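Local atomic coordinates of tail fiber protein (Acinetobacter phage AM24, PDB entry 5W5P), a protein that forms a trimeric phage tailspike that probably recognises and degrades the capsular polysaccharide of its Acinetobacter host. Residues E525-G528 with T529-T533; V425-G429 with N430-G434; T398-V402 with L403-T407. All blocks are in the same frame, centred on the assembly; numbering follows the deposited sequence.

Interaction 1: E525-G528 with T529-T533; sequences EGIG and TGATT
G528 O receives the backbone N-H of A531, a nearly straight bond (164°) but a weak one, with A531 N standing 3.4 Å from G528 O. It closes a type II beta turn running from G528 to A531. T529 has the extended backbone of the second position, while G530, with phi at 93°, takes the third, where type II turns favour glycine.

The side-chain contact starts one residue before the turn, at I527, and runs across to A531, the last residue of the turn. The CG2 methyl of I527 reaches A531 because chi1 (-65°) places CG1 beside the backbone N and CG2 across from it. CG2 thus lies 3.8 Å from A531 CB, and it also points to the carbonyl of the turn, with I527 CG2 3.6 Å from T529 O. A531 CB fits in among backbone carbonyls: I527 O is 3.3 Å from A531 CB, and G528 O approaches A531 CB to 3.6 Å. The alanine methyl therefore meets two successive carbonyl oxygens as well as the isoleucine branch.

All of this belongs to the loop of a beta hairpin, joining the neighbouring antiparallel strands 509-523 and 535-546 in the domain that follows the parallel beta-helix. Q487 holds the near limb of the loop with both ends of its amide, OE1 accepting from G526 N and NE2 donating to I527 O; S524 OG pairs with T532 N on the far limb. The second subunit packs against the loop, with its Y593 against I527 and its V555 against T529, and G530 O makes a weak hydrogen bond to T554 OG1 of that subunit.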
ATOM      1  N   GLU A 525     -42.865 -17.139 -10.616  1.00 57.12           N
ATOM      2  CA  GLU A 525     -42.247 -16.924  -9.311  1.00 52.35           C
ATOM      3  C   GLU A 525     -43.126 -17.560  -8.245  1.00 55.57           C
ATOM      4  O   GLU A 525     -44.303 -17.211  -8.122  1.00 60.60           O
ATOM      5  CB  GLU A 525     -42.056 -15.433  -9.030  1.00 51.74           C
ATOM      6  CG  GLU A 525     -41.241 -15.129  -7.787  1.00 53.97           C
ATOM      7  CD  GLU A 525     -40.483 -13.819  -7.898  1.00 54.43           C
ATOM      8  OE1 GLU A 525     -40.660 -13.116  -8.915  1.00 54.04           O
ATOM      9  OE2 GLU A 525     -39.709 -13.494  -6.971  1.00 53.44           O
ATOM     10  N   GLY A 526     -42.551 -18.484  -7.475  1.00 53.72           N
ATOM     11  CA  GLY A 526     -43.303 -19.218  -6.477  1.00 49.95           C
ATOM     12  C   GLY A 526     -44.097 -20.383  -7.016  1.00 58.70           C
ATOM     13  O   GLY A 526     -45.004 -20.874  -6.332  1.00 57.11           O
ATOM     14  N   ILE A 527     -43.779 -20.852  -8.221  1.00 55.37           N
ATOM     15  CA  ILE A 527     -44.580 -21.841  -8.930  1.00 55.05           C
ATOM     16  C   ILE A 527     -43.734 -23.083  -9.163  1.00 55.93           C
ATOM     17  O   ILE A 527     -42.636 -22.997  -9.723  1.00 55.64           O
ATOM     18  CB  ILE A 527     -45.104 -21.282 -10.266  1.00 58.96           C
ATOM     19  CG1 ILE A 527     -46.082 -20.136 -10.011  1.00 59.54           C
ATOM     20  CG2 ILE A 527     -45.763 -22.381 -11.085  1.00 66.55           C
ATOM     21  CD1 ILE A 527     -46.514 -19.429 -11.268  1.00 62.88           C
ATOM     22  N   GLY A 528     -44.249 -24.234  -8.740  1.00 57.35           N
ATOM     23  CA  GLY A 528     -43.585 -25.497  -8.990  1.00 57.51           C
ATOM     24  C   GLY A 528     -44.023 -26.128 -10.295  1.00 59.27           C
ATOM     25  O   GLY A 528     -43.390 -25.927 -11.335  1.00 56.80           O
ATOM     26  N   THR A 529     -45.118 -26.883 -10.257  1.00 63.79           N
ATOM     27  CA  THR A 529     -45.618 -27.534 -11.461  1.00 64.95           C
ATOM     28  C   THR A 529     -46.116 -26.493 -12.458  1.00 63.42           C
ATOM     29  O   THR A 529     -46.916 -25.620 -12.112  1.00 60.51           O
ATOM     30  CB  THR A 529     -46.740 -28.508 -11.106  1.00 67.18           C
ATOM     31  OG1 THR A 529     -46.238 -29.499 -10.202  1.00 74.54           O
ATOM     32  CG2 THR A 529     -47.259 -29.195 -12.357  1.00 64.71           C
ATOM     33  N   GLY A 530     -45.623 -26.581 -13.694  1.00 65.37           N
ATOM     34  CA  GLY A 530     -46.057 -25.708 -14.766  1.00 64.44           C
ATOM     35  C   GLY A 530     -45.236 -24.452 -14.962  1.00 63.93           C
ATOM     36  O   GLY A 530     -45.523 -23.685 -15.892  1.00 61.04           O
ATOM     37  N   ALA A 531     -44.231 -24.213 -14.124  1.00 62.38           N
ATOM     38  CA  ALA A 531     -43.435 -23.000 -14.240  1.00 60.88           C
ATOM     39  C   ALA A 531     -42.616 -23.008 -15.525  1.00 57.71           C
ATOM     40  O   ALA A 531     -42.227 -24.060 -16.037  1.00 57.89           O
ATOM     41  CB  ALA A 531     -42.513 -22.846 -13.030  1.00 53.06           C
ATOM     42  N   THR A 532     -42.360 -21.815 -16.047  1.00 56.55           N
ATOM     43  CA  THR A 532     -41.563 -21.648 -17.251  1.00 56.81           C
ATOM     44  C   THR A 532     -40.393 -20.721 -16.961  1.00 58.07           C
ATOM     45  O   THR A 532     -40.428 -19.914 -16.029  1.00 58.49           O
ATOM     46  CB  THR A 532     -42.393 -21.075 -18.407  1.00 55.60           C
ATOM     47  OG1 THR A 532     -41.537 -20.829 -19.530  1.00 55.73           O
ATOM     48  CG2 THR A 532     -43.041 -19.772 -17.985  1.00 53.03           C
ATOM     49  N   THR A 533     -39.348 -20.844 -17.785  1.00 59.40           N
ATOM     50  CA  THR A 533     -38.198 -19.955 -17.680  1.00 57.56           C
ATOM     51  C   THR A 533     -38.405 -18.636 -18.412  1.00 57.02           C
ATOM     52  O   THR A 533     -37.652 -17.688 -18.167  1.00 56.22           O
ATOM     53  CB  THR A 533     -36.941 -20.629 -18.233  1.00 56.61           C
ATOM     54  OG1 THR A 533     -37.122 -20.908 -19.628  1.00 54.11           O
ATOM     55  CG2 THR A 533     -36.644 -21.920 -17.485  1.00 58.45           C
TER

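Interaction 2: V425-G429 with N430-G434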
ATOM      1  N   VAL A 425     -18.380  12.872   0.533  1.00 43.73           N
ATOM      2  CA  VAL A 425     -19.255  12.764  -0.621  1.00 44.10           C
ATOM      3  C   VAL A 425     -19.248  11.356  -1.212  1.00 41.57           C
ATOM      4  O   VAL A 425     -20.306  10.829  -1.564  1.00 41.66           O
ATOM      5  CB  VAL A 425     -18.880  13.824  -1.679  1.00 46.52           C
ATOM      6  CG1 VAL A 425     -19.252  13.363  -3.057  1.00 52.05           C
ATOM      7  CG2 VAL A 425     -19.590  15.139  -1.362  1.00 45.07           C
ATOM      8  N   THR A 426     -18.084  10.720  -1.312  1.00 38.75           N
ATOM      9  CA  THR A 426     -17.963   9.396  -1.914  1.00 38.20           C
ATOM     10  C   THR A 426     -17.463   8.403  -0.877  1.00 36.74           C
ATOM     11  O   THR A 426     -16.412   8.618  -0.264  1.00 37.73           O
ATOM     12  CB  THR A 426     -17.010   9.410  -3.116  1.00 39.11           C
ATOM     13  OG1 THR A 426     -17.414  10.423  -4.049  1.00 36.67           O
ATOM     14  CG2 THR A 426     -17.004   8.052  -3.809  1.00 31.99           C
ATOM     15  N   GLN A 427     -18.204   7.312  -0.698  1.00 34.77           N
ATOM     16  CA  GLN A 427     -17.819   6.266   0.239  1.00 34.52           C
ATOM     17  C   GLN A 427     -18.607   4.999  -0.072  1.00 34.85           C
ATOM     18  O   GLN A 427     -19.819   5.058  -0.310  1.00 34.98           O
ATOM     19  CB  GLN A 427     -18.056   6.703   1.690  1.00 34.68           C
ATOM     20  CG  GLN A 427     -19.484   7.124   1.995  1.00 34.62           C
ATOM     21  CD  GLN A 427     -20.340   5.957   2.457  1.00 38.33           C
ATOM     22  OE1 GLN A 427     -19.846   5.029   3.103  1.00 38.47           O
ATOM     23  NE2 GLN A 427     -21.625   5.988   2.110  1.00 33.05           N
ATOM     24  N   PHE A 428     -17.918   3.858  -0.065  1.00 33.73           N
ATOM     25  CA  PHE A 428     -18.577   2.579  -0.292  1.00 38.93           C
ATOM     26  C   PHE A 428     -17.773   1.477   0.385  1.00 42.03           C
ATOM     27  O   PHE A 428     -16.587   1.640   0.688  1.00 40.93           O
ATOM     28  CB  PHE A 428     -18.748   2.283  -1.787  1.00 37.25           C
ATOM     29  CG  PHE A 428     -17.456   2.273  -2.560  1.00 36.24           C
ATOM     30  CD1 PHE A 428     -16.687   1.120  -2.644  1.00 36.62           C
ATOM     31  CD2 PHE A 428     -17.012   3.416  -3.204  1.00 32.04           C
ATOM     32  CE1 PHE A 428     -15.492   1.111  -3.355  1.00 35.75           C
ATOM     33  CE2 PHE A 428     -15.826   3.413  -3.915  1.00 31.98           C
ATOM     34  CZ  PHE A 428     -15.063   2.258  -3.989  1.00 33.69           C
ATOM     35  N   GLY A 429     -18.444   0.350   0.625  1.00 41.30           N
ATOM     36  CA  GLY A 429     -17.801  -0.803   1.221  1.00 37.44           C
ATOM     37  C   GLY A 429     -17.481  -0.689   2.694  1.00 38.10           C
ATOM     38  O   GLY A 429     -16.826  -1.583   3.239  1.00 39.72           O
ATOM     39  N   ASN A 430     -17.921   0.374   3.359  1.00 33.81           N
ATOM     40  CA  ASN A 430     -17.601   0.580   4.764  1.00 35.34           C
ATOM     41  C   ASN A 430     -18.588  -0.153   5.662  1.00 36.95           C
ATOM     42  O   ASN A 430     -19.756  -0.359   5.305  1.00 36.39           O
ATOM     43  CB  ASN A 430     -17.606   2.072   5.101  1.00 36.82           C
ATOM     44  CG  ASN A 430     -16.571   2.851   4.311  1.00 38.03           C
ATOM     45  OD1 ASN A 430     -15.361   2.716   4.537  1.00 37.85           O
ATOM     46  ND2 ASN A 430     -17.040   3.668   3.373  1.00 35.70           N
ATOM     47  N   ALA A 431     -18.115  -0.528   6.849  1.00 35.43           N
ATOM     48  CA  ALA A 431     -18.922  -1.235   7.832  1.00 37.75           C
ATOM     49  C   ALA A 431     -19.131  -0.354   9.056  1.00 43.76           C
ATOM     50  O   ALA A 431     -18.169   0.194   9.600  1.00 45.45           O
ATOM     51  CB  ALA A 431     -18.266  -2.549   8.236  1.00 35.94           C
ATOM     52  N   PHE A 432     -20.382  -0.226   9.486  1.00 47.67           N
ATOM     53  CA  PHE A 432     -20.758   0.609  10.628  1.00 43.45           C
ATOM     54  C   PHE A 432     -21.417  -0.274  11.683  1.00 43.43           C
ATOM     55  O   PHE A 432     -22.621  -0.182  11.928  1.00 46.47           O
ATOM     56  CB  PHE A 432     -21.685   1.743  10.191  1.00 40.19           C
ATOM     57  CG  PHE A 432     -21.180   2.502   9.005  1.00 42.90           C
ATOM     58  CD1 PHE A 432     -20.313   3.567   9.171  1.00 42.50           C
ATOM     59  CD2 PHE A 432     -21.563   2.144   7.720  1.00 43.67           C
ATOM     60  CE1 PHE A 432     -19.840   4.264   8.079  1.00 45.28           C
ATOM     61  CE2 PHE A 432     -21.094   2.838   6.623  1.00 41.48           C
ATOM     62  CZ  PHE A 432     -20.233   3.900   6.800  1.00 43.32           C
ATOM     63  N   SER A 433     -20.618  -1.127  12.310  1.00 47.14           N
ATOM     64  CA  SER A 433     -21.148  -2.054  13.298  1.00 49.00           C
ATOM     65  C   SER A 433     -21.704  -1.284  14.493  1.00 52.64           C
ATOM     66  O   SER A 433     -21.065  -0.363  15.009  1.00 53.31           O
ATOM     67  CB  SER A 433     -20.045  -3.026  13.725  1.00 45.61           C
ATOM     68  OG  SER A 433     -20.321  -3.627  14.973  1.00 52.55           O
ATOM     69  N   GLY A 434     -22.920  -1.640  14.912  1.00 54.24           N
ATOM     70  CA  GLY A 434     -23.586  -0.954  16.001  1.00 55.07           C
ATOM     71  C   GLY A 434     -24.140   0.415  15.666  1.00 54.38           C
ATOM     72  O   GLY A 434     -24.879   0.983  16.482  1.00 54.62           O
TER
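N430 ND2 donates to Q427 OE1 across the short bend between two strands, 3.1 Å from nitrogen to oxygen with 149° at the hydrogen. The two side-chain amides lie nearly in parallel planes, 20° apart, and the donor sits a little off the plane of the glutamine carbonyl. Q427 reaches this position by folding back: its CG is tucked between the backbone N and the carbonyl carbon (chi1 56°), and the chain bends again at CG. Q427 CB, placed by the backbone, also lies 3.6 Å from N430 ND2. The same glutamine oxygen meets the rim of the F432 ring, where Q427 OE1 lies in the ring plane, 3.9 Å from F432 CZ.

Strands 427-428 and 431-432 lie on one coil of a parallel beta-helix, with G429 at positive phi and N430 making the corner. On the preceding coil N411 ND2 donates to N430 OD1, an arrangement resembling the asparagine stacks of such helices, and F408 O takes a further bond from N430 ND2. Both ends of the buried asparagine amide are thus satisfied, and its rotation is fixed.

Further out, P443 O holds Q427 NE2 and E448 OE2 accepts from G429 N. F428 leaves the backbone on the side away from 430-434 and packs on F428 of the second subunit and T426 of the third.

Interaction 3: T398-V402 with L403-T407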
ATOM      1  N   THR A 398     -20.831  24.093  -5.494  1.00 42.80           N
ATOM      2  CA  THR A 398     -21.106  22.775  -6.059  1.00 46.02           C
ATOM      3  C   THR A 398     -19.854  22.135  -6.642  1.00 41.85           C
ATOM      4  O   THR A 398     -19.773  20.905  -6.730  1.00 41.23           O
ATOM      5  CB  THR A 398     -22.196  22.867  -7.136  1.00 43.16           C
ATOM      6  OG1 THR A 398     -21.781  23.751  -8.186  1.00 44.04           O
ATOM      7  CG2 THR A 398     -23.508  23.365  -6.539  1.00 43.62           C
ATOM      8  N   ASN A 399     -18.877  22.940  -7.044  1.00 44.45           N
ATOM      9  CA  ASN A 399     -17.647  22.445  -7.649  1.00 43.27           C
ATOM     10  C   ASN A 399     -16.639  22.071  -6.564  1.00 43.09           C
ATOM     11  O   ASN A 399     -16.349  22.878  -5.675  1.00 42.97           O
ATOM     12  CB  ASN A 399     -17.062  23.508  -8.581  1.00 47.01           C
ATOM     13  CG  ASN A 399     -15.866  23.009  -9.357  1.00 48.33           C
ATOM     14  OD1 ASN A 399     -14.768  22.886  -8.812  1.00 49.01           O
ATOM     15  ND2 ASN A 399     -16.067  22.724 -10.638  1.00 43.46           N
ATOM     16  N   LEU A 400     -16.102  20.848  -6.646  1.00 42.68           N
ATOM     17  CA  LEU A 400     -15.164  20.327  -5.654  1.00 40.17           C
ATOM     18  C   LEU A 400     -13.778  20.074  -6.245  1.00 43.99           C
ATOM     19  O   LEU A 400     -13.024  19.245  -5.731  1.00 48.84           O
ATOM     20  CB  LEU A 400     -15.705  19.047  -5.017  1.00 38.65           C
ATOM     21  CG  LEU A 400     -17.187  18.976  -4.653  1.00 46.38           C
ATOM     22  CD1 LEU A 400     -17.582  17.554  -4.290  1.00 38.22           C
ATOM     23  CD2 LEU A 400     -17.514  19.941  -3.515  1.00 45.85           C
ATOM     24  N   ASP A 401     -13.426  20.791  -7.315  1.00 40.91           N
ATOM     25  CA  ASP A 401     -12.189  20.502  -8.038  1.00 41.41           C
ATOM     26  C   ASP A 401     -10.961  20.771  -7.182  1.00 45.44           C
ATOM     27  O   ASP A 401     -10.038  19.951  -7.123  1.00 50.69           O
ATOM     28  CB  ASP A 401     -12.114  21.340  -9.315  1.00 46.22           C
ATOM     29  CG  ASP A 401     -12.990  20.804 -10.421  1.00 48.36           C
ATOM     30  OD1 ASP A 401     -13.626  19.745 -10.232  1.00 52.02           O
ATOM     31  OD2 ASP A 401     -13.035  21.446 -11.487  1.00 50.92           O
ATOM     32  N   VAL A 402     -10.917  21.931  -6.533  1.00 46.59           N
ATOM     33  CA  VAL A 402      -9.701  22.345  -5.846  1.00 44.69           C
ATOM     34  C   VAL A 402      -9.547  21.606  -4.525  1.00 47.57           C
ATOM     35  O   VAL A 402      -8.490  21.036  -4.237  1.00 49.77           O
ATOM     36  CB  VAL A 402      -9.700  23.870  -5.651  1.00 43.07           C
ATOM     37  CG1 VAL A 402      -8.349  24.338  -5.141  1.00 43.85           C
ATOM     38  CG2 VAL A 402     -10.050  24.565  -6.957  1.00 40.85           C
ATOM     39  N   LEU A 403     -10.598  21.594  -3.706  1.00 45.73           N
ATOM     40  CA  LEU A 403     -10.546  21.032  -2.358  1.00 43.94           C
ATOM     41  C   LEU A 403     -11.383  19.756  -2.331  1.00 44.96           C
ATOM     42  O   LEU A 403     -12.536  19.747  -1.896  1.00 47.51           O
ATOM     43  CB  LEU A 403     -11.031  22.065  -1.325  1.00 43.70           C
ATOM     44  CG  LEU A 403     -10.206  23.355  -1.265  1.00 36.52           C
ATOM     45  CD1 LEU A 403     -10.925  24.420  -0.456  1.00 38.59           C
ATOM     46  CD2 LEU A 403      -8.821  23.092  -0.690  1.00 36.54           C
ATOM     47  N   ALA A 404     -10.779  18.668  -2.794  1.00 44.85           N
ATOM     48  CA  ALA A 404     -11.465  17.384  -2.891  1.00 40.89           C
ATOM     49  C   ALA A 404     -11.670  16.783  -1.508  1.00 41.66           C
ATOM     50  O   ALA A 404     -10.686  16.526  -0.803  1.00 41.36           O
ATOM     51  CB  ALA A 404     -10.667  16.427  -3.768  1.00 35.30           C
ATOM     52  N   PRO A 405     -12.909  16.552  -1.079  1.00 42.07           N
ATOM     53  CA  PRO A 405     -13.148  15.948   0.238  1.00 40.09           C
ATOM     54  C   PRO A 405     -12.615  14.529   0.297  1.00 41.44           C
ATOM     55  O   PRO A 405     -12.495  13.850  -0.736  1.00 43.75           O
ATOM     56  CB  PRO A 405     -14.680  15.982   0.369  1.00 39.65           C
ATOM     57  CG  PRO A 405     -15.117  17.054  -0.578  1.00 41.61           C
ATOM     58  CD  PRO A 405     -14.159  16.981  -1.727  1.00 42.70           C
ATOM     59  N   PRO A 406     -12.285  14.041   1.490  1.00 38.60           N
ATOM     60  CA  PRO A 406     -11.765  12.676   1.616  1.00 38.89           C
ATOM     61  C   PRO A 406     -12.825  11.626   1.321  1.00 37.90           C
ATOM     62  O   PRO A 406     -14.028  11.852   1.466  1.00 39.79           O
ATOM     63  CB  PRO A 406     -11.310  12.601   3.080  1.00 37.10           C
ATOM     64  CG  PRO A 406     -11.172  14.019   3.523  1.00 36.81           C
ATOM     65  CD  PRO A 406     -12.213  14.779   2.761  1.00 38.83           C
ATOM     66  N   THR A 407     -12.354  10.452   0.905  1.00 37.26           N
ATOM     67  CA  THR A 407     -13.226   9.323   0.616  1.00 38.15           C
ATOM     68  C   THR A 407     -12.845   8.142   1.503  1.00 36.76           C
ATOM     69  O   THR A 407     -11.731   8.067   2.031  1.00 36.39           O
ATOM     70  CB  THR A 407     -13.169   8.920  -0.872  1.00 37.89           C
ATOM     71  OG1 THR A 407     -11.886   8.365  -1.184  1.00 35.83           O
ATOM     72  CG2 THR A 407     -13.424  10.134  -1.771  1.00 32.13           C
TER
HETATM   73  O   HOH W   1     -13.271  23.161  -4.423  1.00 49.08           O
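A water rather than a direct hydrogen bond links the segments 398-402 and 403-407: it accepts from L403 N at 3.2 Å and donates more weakly to N399 O. The water spans the mouth of a compact bend whose first part is an Asx turn. N399 OD1 accepts from D401 N, two residues on, at 2.9 Å with 159° at the hydrogen. The donor stands well above the carbonyl plane of the asparagine, 45° out of it, so the bond does not follow an oxygen lone pair. N399 ND2 donates to D401 OD2, a weak return bond between the two side chains. That carboxylate oxygen has a second partner, A437 N of the second subunit, which ties the bend to the trimer interface.

The bend lies in the long connection that leaves strand 389-390 and delivers the chain to strand 407-409 of the parallel beta-helix. Around the middle of it, L400 O faces the chain as it returns and lies 3.7 Å from A404 CA. V402 and L403 turn the corner, their side chains touching loosely at V402 CG1 and L403 CG, and L403 packs on Y363 and S394. At the corner itself a single hydroxyl, S365 OG, hydrogen-bonds to both V402 O and A404 N, bridging them across L403.

A light apolar contact joins L400 and P405. L400 CB approaches P405 CD to 4.2 Å. With chi1 at -41°, L400 holds CG beside its backbone N and anti to the carbonyl carbon, and this keeps L400 CD1 alongside the same proline carbon, 4.3 Å from P405 CD.

How the interactions relate
The three contacts come in series along the chain; none nests in or crosses another. Interaction 3 comes first, bending the long connection after strand 389-390 so that it returns to the beta-helix at strand 407-409. Interaction 2 forms the corner of the following coil, and the two touch where T426 O packs on T407 CB, 3.3 Å away; their centres are about 19 Å apart. The chain then passes into the C-terminal domain, where interaction 1 closes the hairpin loop between strands 509-523 and 535-546, its centre about 39 Å from that of interaction 2. All three contacts touch the second subunit, interactions 2 and 3 close together and interaction 1 in the C-terminal domain.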